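Long-range contacts in succinylglutamate desuccinylase/aspartoacylase (Shewanella frigidimarina, PDB 3LWU), which binds a zinc ion and is probably a hydrolase of the succinylglutamate desuccinylase/aspartoacylase family, acting on ester bonds: residues Val62-Glu66 and Thr108-Phe112; Trp120-Tyr124 and Ser169-Ala175. All blocks are in the same frame, centred on the assembly; numbering follows the deposited sequence.

How the interactions relate
Both contacts lie within the catalytic domain and follow one another along the chain, without nesting or crossing. In interaction 1 the loop after strand 56-60, which carries the zinc ligands His63 and Glu66, meets 108-112, closing a loop that includes helix 68-80, strand 89-92 and helix 97-100. A few residues later 120-124 opens interaction 2, which closes over helices 131-138 and 143-160 onto the start of helix 170-182. The two contacts touch: Arg111 O is 3.1 Å from Trp120 N, a probable hydrogen bond, and Asn121 CB packs against His63 NE2. Together they join the metal-binding loop, the long connection after helix 97-100 and helix 170-182.

Interaction 1. Residues Val62-Glu66 and Thr108-Phe112; sequences VHGAE and TLGRF. With ZN (zinc ion), chain C.
NH1 of Arg111 lies 4.0 Å above one face of the His63 imidazole, toward its rim, with the guanidinium and imidazole planes 25° apart. At the imidazole edge, in plane, sits Glu66 OE1, beside the zinc that both residues bind. Water 2 lies in plane at the guanidinium edge, accepting from Arg111 NH1 and donating to Glu66 OE2. Arg111 reaches this position with CG anti to its backbone N (chi1 -177°) and an extended chain running alongside the imidazole. This is the zinc site of an M14-type hydrolase fold, with His63 and Glu66 on the loop after strand 56-60 and His192 as the third protein ligand. His63 ND1 binds zinc at 2.1 Å; Glu66 is asymmetric, OE1 at 2.1 Å from the ion and OE2 at 2.6 Å. Held at ND1 by the zinc and at NE2 by Asn119 OD1, the His63 ring is fixed in its rotation, while Thr193 N holds Glu66 OE1. Gly64 and Gly110 bring their backbones close, with CA atoms 3.9 Å apart. Gly64 N donates to Gly110 O at 2.9 Å, nearly straight. Beyond it, Thr108 CG2 rests 3.6 Å from Gly64 O.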
loop_
_atom_site.group_PDB
_atom_site.type_symbol
_atom_site.label_atom_id
_atom_site.label_comp_id
_atom_site.label_asym_id
_atom_site.label_seq_id
_atom_site.Cartn_x
_atom_site.Cartn_y
_atom_site.Cartn_z
ATOM N N VAL A 62 11.806 13.519 -8.179
ATOM C CA VAL A 62 11.583 13.575 -6.741
ATOM C C VAL A 62 10.268 12.916 -6.356
ATOM O O VAL A 62 10.143 12.293 -5.294
ATOM C CB VAL A 62 11.633 15.002 -6.227
ATOM C CG1 VAL A 62 11.130 15.065 -4.793
ATOM C CG2 VAL A 62 13.069 15.518 -6.315
ATOM N N HIS A 63 9.280 13.087 -7.209
ATOM C CA HIS A 63 8.040 12.310 -7.139
ATOM C C HIS A 63 8.325 11.080 -7.945
ATOM O O HIS A 63 8.592 11.177 -9.122
ATOM C CB HIS A 63 6.857 13.127 -7.730
ATOM C CG HIS A 63 6.304 14.148 -6.784
ATOM N ND1 HIS A 63 5.887 15.399 -7.181
ATOM C CD2 HIS A 63 6.170 14.124 -5.436
ATOM C CE1 HIS A 63 5.466 16.085 -6.133
ATOM N NE2 HIS A 63 5.636 15.337 -5.054
ATOM N N GLY A 64 8.271 9.894 -7.341
ATOM C CA GLY A 64 8.873 8.719 -7.952
ATOM C C GLY A 64 8.210 8.152 -9.189
ATOM O O GLY A 64 8.850 7.425 -9.931
ATOM N N ALA A 65 6.929 8.463 -9.391
ATOM C CA ALA A 65 6.193 8.046 -10.582
ATOM C C ALA A 65 6.503 8.922 -11.773
ATOM O O ALA A 65 6.197 8.586 -12.918
ATOM C CB ALA A 65 4.632 8.100 -10.306
ATOM N N GLU A 66 7.085 10.080 -11.501
ATOM C CA GLU A 66 7.273 11.104 -12.506
ATOM C C GLU A 66 8.613 10.912 -13.197
ATOM O O GLU A 66 9.553 11.689 -12.979
ATOM C CB GLU A 66 7.115 12.468 -11.843
ATOM C CG GLU A 66 5.715 12.654 -11.264
ATOM C CD GLU A 66 5.478 13.964 -10.532
ATOM O OE1 GLU A 66 6.341 14.851 -10.626
ATOM O OE2 GLU A 66 4.431 14.088 -9.797
ATOM N N THR A 108 3.828 3.113 -9.231
ATOM C CA THR A 108 4.824 3.666 -8.362
ATOM C C THR A 108 4.152 4.562 -7.330
ATOM O O THR A 108 3.601 5.615 -7.668
ATOM C CB THR A 108 5.909 4.420 -9.164
ATOM O OG1 THR A 108 6.474 3.516 -10.131
ATOM C CG2 THR A 108 7.048 4.866 -8.235
ATOM N N LEU A 109 4.193 4.139 -6.067
ATOM C CA LEU A 109 3.690 4.951 -4.983
ATOM C C LEU A 109 4.811 5.909 -4.582
ATOM O O LEU A 109 5.459 5.769 -3.543
ATOM C CB LEU A 109 3.202 4.045 -3.834
ATOM C CG LEU A 109 2.415 4.698 -2.664
ATOM C CD1 LEU A 109 1.027 5.170 -3.126
ATOM C CD2 LEU A 109 2.270 3.639 -1.499
ATOM N N GLY A 110 5.028 6.911 -5.423
ATOM C CA GLY A 110 6.219 7.741 -5.320
ATOM C C GLY A 110 6.034 9.139 -4.843
ATOM O O GLY A 110 6.988 9.906 -4.784
ATOM N N ARG A 111 4.806 9.512 -4.517
ATOM C CA ARG A 111 4.502 10.902 -4.237
ATOM C C ARG A 111 4.833 11.339 -2.808
ATOM O O ARG A 111 5.212 12.506 -2.562
ATOM C CB ARG A 111 3.030 11.153 -4.519
ATOM C CG ARG A 111 2.603 12.590 -4.339
ATOM C CD ARG A 111 1.110 12.701 -4.656
ATOM N NE ARG A 111 0.659 14.079 -4.598
ATOM C CZ ARG A 111 0.969 14.998 -5.518
ATOM N NH1 ARG A 111 1.710 14.674 -6.573
ATOM N NH2 ARG A 111 0.546 16.252 -5.364
ATOM N N PHE A 112 4.680 10.408 -1.877
ATOM C CA PHE A 112 4.848 10.733 -0.478
ATOM C C PHE A 112 5.535 9.623 0.298
ATOM O O PHE A 112 5.618 8.479 -0.150
ATOM C CB PHE A 112 3.491 11.120 0.146
ATOM C CG PHE A 112 2.361 10.129 -0.159
ATOM C CD1 PHE A 112 2.299 8.905 0.470
ATOM C CD2 PHE A 112 1.360 10.454 -1.076
ATOM C CE1 PHE A 112 1.263 8.018 0.186
ATOM C CE2 PHE A 112 0.305 9.584 -1.344
ATOM C CZ PHE A 112 0.260 8.371 -0.726
HETATM ZN ZN ZN C . 5.822 16.146 -9.115
HETATM O O HOH W 1 9.583 4.923 -10.449
HETATM O O HOH W 2 3.365 12.229 -7.933
#

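Interaction 2. Residues Trp120-Tyr124 and Ser169-Ala175; sequences WNREY and STGHRLA
Glu123, Trp120 and Tyr124 pack against the first turns of helix 170-182 in a buried contact that joins the loop before helix 131-138 to that helix within the catalytic domain. Ser169 is the helix N-cap: its OG accepts from His172 N at 3.0 Å, so the first turn has a side-chain acceptor for one of its amides. Glu123 lies against this end of the helix. Its chain bends at chi2 (-74°), which turns the carboxylate over one face of the His172 imidazole, near its rim. The carboxylate and imidazole planes are 33° apart, and the two side chains cross at about a right angle; Glu123 OE1 comes within 3.2 Å of His172 NE2, but at a poor angle for a hydrogen bond. Water 3 links the two segments, hydrogen-bonded to Glu123 OE2 (2.7 Å) and to Ser169 OG. The nearby helix N-terminus would probably favour the negative charge of this carboxylate. Gly171 is where the helix comes close to both Glu123 and Trp120: the indole edge, with CZ3 foremost, meets Gly171 CA at 3.6 Å. Alongside, CE3 of the same indole reaches Leu174 CD2 at 4.3 Å, extending the apolar side of the contact. Trp120 also packs on Asn96, as does Leu174. One turn on from Gly171, Ala175 CB touches both the backbone of Glu123 and the ring of Tyr124, whose hydroxyl is hydrogen-bonded to Gln59. Ala175 CB is 3.3 Å from Glu123 O and makes a CH-pi contact over the Tyr124 face, 4.0 Å from the ring centroid and 19° off the normal.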
loop_
_atom_site.group_PDB
_atom_site.type_symbol
_atom_site.label_atom_id
_atom_site.label_comp_id
_atom_site.label_asym_id
_atom_site.label_seq_id
_atom_site.Cartn_x
_atom_site.Cartn_y
_atom_site.Cartn_z
ATOM N N TRP A 120 6.876 14.434 -0.748
ATOM C CA TRP A 120 8.294 14.657 -0.824
ATOM C C TRP A 120 8.577 16.084 -1.280
ATOM O O TRP A 120 9.558 16.676 -0.869
ATOM C CB TRP A 120 8.940 13.720 -1.823
ATOM C CG TRP A 120 8.827 12.235 -1.553
ATOM C CD1 TRP A 120 8.269 11.298 -2.388
ATOM C CD2 TRP A 120 9.310 11.516 -0.414
ATOM N NE1 TRP A 120 8.389 10.038 -1.838
ATOM C CE2 TRP A 120 9.030 10.146 -0.631
ATOM C CE3 TRP A 120 9.962 11.889 0.766
ATOM C CZ2 TRP A 120 9.359 9.170 0.285
ATOM C CZ3 TRP A 120 10.289 10.889 1.690
ATOM C CH2 TRP A 120 10.010 9.553 1.425
ATOM N N ASN A 121 7.715 16.631 -2.143
ATOM C CA ASN A 121 7.892 17.991 -2.631
ATOM C C ASN A 121 7.382 19.084 -1.709
ATOM O O ASN A 121 7.268 20.247 -2.152
ATOM C CB ASN A 121 7.291 18.159 -4.018
ATOM C CG ASN A 121 7.919 19.313 -4.791
ATOM O OD1 ASN A 121 9.112 19.632 -4.645
ATOM N ND2 ASN A 121 7.106 19.972 -5.589
ATOM N N ARG A 122 7.076 18.747 -0.456
ATOM C CA ARG A 122 6.646 19.729 0.550
ATOM C C ARG A 122 7.636 19.729 1.717
ATOM O O ARG A 122 7.342 20.228 2.768
ATOM C CB ARG A 122 5.251 19.387 1.118
ATOM C CG ARG A 122 4.057 19.393 0.129
ATOM C CD ARG A 122 3.308 20.741 -0.036
ATOM N NE ARG A 122 3.835 21.435 -1.219
ATOM C CZ ARG A 122 3.429 21.246 -2.484
ATOM N NH1 ARG A 122 2.427 20.422 -2.787
ATOM N NH2 ARG A 122 4.027 21.914 -3.462
ATOM N N GLU A 123 8.817 19.179 1.510
ATOM C CA GLU A 123 9.771 18.917 2.552
ATOM C C GLU A 123 10.971 19.867 2.516
ATOM O O GLU A 123 11.890 19.701 3.292
ATOM C CB GLU A 123 10.288 17.468 2.397
ATOM C CG GLU A 123 9.283 16.349 2.778
ATOM C CD GLU A 123 9.082 16.215 4.300
ATOM O OE1 GLU A 123 8.569 17.144 4.928
ATOM O OE2 GLU A 123 9.409 15.185 4.900
ATOM N N TYR A 124 10.985 20.845 1.607
ATOM C CA TYR A 124 12.150 21.722 1.470
ATOM C C TYR A 124 12.210 22.726 2.626
ATOM O O TYR A 124 11.234 22.915 3.378
ATOM C CB TYR A 124 12.196 22.403 0.095
ATOM C CG TYR A 124 12.523 21.420 -1.009
ATOM C CD1 TYR A 124 13.826 21.068 -1.287
ATOM C CD2 TYR A 124 11.514 20.794 -1.728
ATOM C CE1 TYR A 124 14.123 20.150 -2.278
ATOM C CE2 TYR A 124 11.802 19.842 -2.716
ATOM C CZ TYR A 124 13.102 19.536 -2.980
ATOM O OH TYR A 124 13.372 18.648 -3.956
ATOM N N SER A 169 13.480 14.281 9.691
ATOM C CA SER A 169 12.762 13.207 8.977
ATOM C C SER A 169 13.500 12.701 7.740
ATOM O O SER A 169 14.378 13.377 7.211
ATOM C CB SER A 169 11.349 13.641 8.579
ATOM O OG SER A 169 11.418 14.651 7.609
ATOM N N THR A 170 13.108 11.522 7.266
ATOM C CA THR A 170 13.696 10.917 6.060
ATOM C C THR A 170 13.507 11.889 4.897
ATOM O O THR A 170 14.442 12.201 4.167
ATOM C CB THR A 170 13.003 9.551 5.786
ATOM O OG1 THR A 170 13.167 8.727 6.945
ATOM C CG2 THR A 170 13.512 8.844 4.571
ATOM N N GLY A 171 12.298 12.411 4.768
ATOM C CA GLY A 171 11.955 13.349 3.678
ATOM C C GLY A 171 12.677 14.686 3.780
ATOM O O GLY A 171 13.148 15.193 2.799
ATOM N N HIS A 172 12.813 15.226 4.977
ATOM C CA HIS A 172 13.588 16.465 5.163
ATOM C C HIS A 172 15.081 16.241 4.821
ATOM O O HIS A 172 15.759 17.125 4.266
ATOM C CB HIS A 172 13.450 17.024 6.600
ATOM C CG HIS A 172 12.166 17.760 6.872
ATOM N ND1 HIS A 172 11.548 17.747 8.113
ATOM C CD2 HIS A 172 11.423 18.586 6.095
ATOM C CE1 HIS A 172 10.456 18.495 8.066
ATOM N NE2 HIS A 172 10.360 19.018 6.855
ATOM N N ARG A 173 15.624 15.087 5.174
ATOM C CA ARG A 173 17.028 14.832 4.829
ATOM C C ARG A 173 17.252 14.772 3.317
ATOM O O ARG A 173 18.206 15.357 2.814
ATOM C CB ARG A 173 17.535 13.541 5.454
ATOM C CG ARG A 173 18.948 13.166 5.036
ATOM C CD ARG A 173 19.370 11.920 5.843
ATOM N NE ARG A 173 19.648 12.278 7.229
ATOM C CZ ARG A 173 20.759 12.871 7.648
ATOM N NH1 ARG A 173 21.753 13.182 6.826
ATOM N NH2 ARG A 173 20.885 13.135 8.908
ATOM N N LEU A 174 16.392 14.052 2.620
ATOM C CA LEU A 174 16.410 14.058 1.163
ATOM C C LEU A 174 16.366 15.514 0.621
ATOM O O LEU A 174 17.241 15.931 -0.145
ATOM C CB LEU A 174 15.232 13.248 0.611
ATOM C CG LEU A 174 15.001 13.403 -0.912
ATOM C CD1 LEU A 174 16.132 12.794 -1.709
ATOM C CD2 LEU A 174 13.680 12.821 -1.285
ATOM N N ALA A 175 15.368 16.272 1.071
ATOM C CA ALA A 175 15.073 17.588 0.513
ATOM C C ALA A 175 16.254 18.522 0.751
ATOM O O ALA A 175 16.708 19.185 -0.184
ATOM C CB ALA A 175 13.783 18.126 1.084
HETATM O O HOH W 3 8.667 15.503 7.504
#